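Local coordinates for Lin1840 protein (Listeria innocua serovar 6a, PDB 4ZOC) that probably hydrolyses terminal, non-reducing beta-D-glucosyl residues as a family 3 beta-glucosidase, and is linked to beta-1,2-glucan metabolism, at residues L104-G107 with E113-R116. The protein carries 2 engineered substitutions. Sequence-based numbering, arbitrary orientation.
Sequences LALG and ETVR
Leu-106 meets the helix of 113-116 at two points, one for each end of its side chain. Near its root, CB packs on the CG2 methyl of Val-115, 4.0 Å away; farther out, its CD2 methyl comes within 4.2 Å of the CG2 methyl of Thr-114. Val-115 turns CG2 to this contact because that branch stands anti to its own carbonyl carbon, with CG1 anti to the backbone N (chi1 172°). Between the side chains only carbon atoms meet, burying 118 Å² in all, and Val-115 CG2 also grazes the carbonyl O of Leu-106 at 4.2 Å. Thr-114 offers its methyl to Leu-106, while its OG1 is hydrogen-bonded to Asp-111 OD2 between the helices. Beyond Val-115, Arg-116 grips Glu-113 side-on, NE to OE1 and NH2 to OE2, both bonds 2.8 Å and nearly straight; the donors sit on the syn sides, tilted 29° and 26° from the carboxylate plane, and NH1 reaches on to Glu-120. Helices 103-108 and 112-128 both lie in the connection between neighbouring parallel strands 87-90 and 133-134 of the TIM-barrel domain, away from the glucose pocket. Val-115 also packs against helix 158-173, whereas Leu-106 and Thr-114 both touch helix 361-374.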
loop_
_atom_site.group_PDB
_atom_site.type_symbol
_atom_site.label_atom_id
_atom_site.label_comp_id
_atom_site.label_asym_id
_atom_site.label_seq_id
_atom_site.Cartn_x
_atom_site.Cartn_y
_atom_site.Cartn_z
ATOM N N LEU A 104 -3.902 18.722 10.494
ATOM C CA LEU A 104 -4.700 18.231 9.350
ATOM C C LEU A 104 -5.843 19.228 9.123
ATOM O O LEU A 104 -6.181 19.518 8.013
ATOM C CB LEU A 104 -5.189 16.824 9.642
ATOM C CG LEU A 104 -5.825 16.159 8.414
ATOM C CD1 LEU A 104 -5.003 16.293 7.137
ATOM C CD2 LEU A 104 -6.190 14.741 8.703
ATOM N N ALA A 105 -6.411 19.764 10.202
ATOM C CA ALA A 105 -7.450 20.815 10.111
ATOM C C ALA A 105 -6.847 22.102 9.523
ATOM O O ALA A 105 -7.426 22.762 8.651
ATOM C CB ALA A 105 -8.059 21.072 11.442
ATOM N N LEU A 106 -5.664 22.472 9.984
ATOM C CA LEU A 106 -5.028 23.657 9.448
ATOM C C LEU A 106 -4.815 23.488 7.931
ATOM O O LEU A 106 -4.804 24.429 7.209
ATOM C CB LEU A 106 -3.726 24.018 10.178
ATOM C CG LEU A 106 -3.866 24.351 11.664
ATOM C CD1 LEU A 106 -2.537 24.579 12.334
ATOM C CD2 LEU A 106 -4.775 25.536 11.845
ATOM N N GLY A 107 -4.537 22.297 7.472
ATOM C CA GLY A 107 -4.323 22.007 6.047
ATOM C C GLY A 107 -5.643 22.400 5.343
ATOM O O GLY A 107 -5.648 23.072 4.324
ATOM N N GLU A 113 -1.651 32.429 6.012
ATOM C CA GLU A 113 -1.530 33.403 7.129
ATOM C C GLU A 113 -2.111 32.776 8.437
ATOM O O GLU A 113 -1.534 32.959 9.482
ATOM C CB GLU A 113 -2.168 34.725 6.765
ATOM C CG GLU A 113 -2.149 35.795 7.884
ATOM C CD GLU A 113 -0.824 36.266 8.289
ATOM O OE1 GLU A 113 0.232 35.855 7.707
ATOM O OE2 GLU A 113 -0.830 37.064 9.252
ATOM N N THR A 114 -3.188 31.985 8.362
ATOM C CA THR A 114 -3.668 31.254 9.511
ATOM C C THR A 114 -2.574 30.396 10.135
ATOM O O THR A 114 -2.424 30.361 11.333
ATOM C CB THR A 114 -4.917 30.413 9.181
ATOM O OG1 THR A 114 -6.006 31.266 8.841
ATOM C CG2 THR A 114 -5.369 29.412 10.263
ATOM N N VAL A 115 -1.867 29.616 9.293
ATOM C CA VAL A 115 -0.795 28.750 9.794
ATOM C C VAL A 115 0.381 29.545 10.360
ATOM O O VAL A 115 0.905 29.201 11.415
ATOM C CB VAL A 115 -0.401 27.784 8.675
ATOM C CG1 VAL A 115 0.808 27.020 9.057
ATOM C CG2 VAL A 115 -1.652 26.926 8.369
ATOM N N ARG A 116 0.774 30.627 9.713
ATOM C CA ARG A 116 1.818 31.462 10.293
ATOM C C ARG A 116 1.441 32.054 11.664
ATOM O O ARG A 116 2.236 32.077 12.594
ATOM C CB ARG A 116 2.159 32.576 9.309
ATOM C CG ARG A 116 3.412 33.401 9.695
ATOM C CD ARG A 116 3.483 34.755 8.939
ATOM N NE ARG A 116 2.442 35.641 9.429
ATOM C CZ ARG A 116 2.450 36.273 10.579
ATOM N NH1 ARG A 116 3.533 36.204 11.386
ATOM N NH2 ARG A 116 1.406 37.007 10.949
#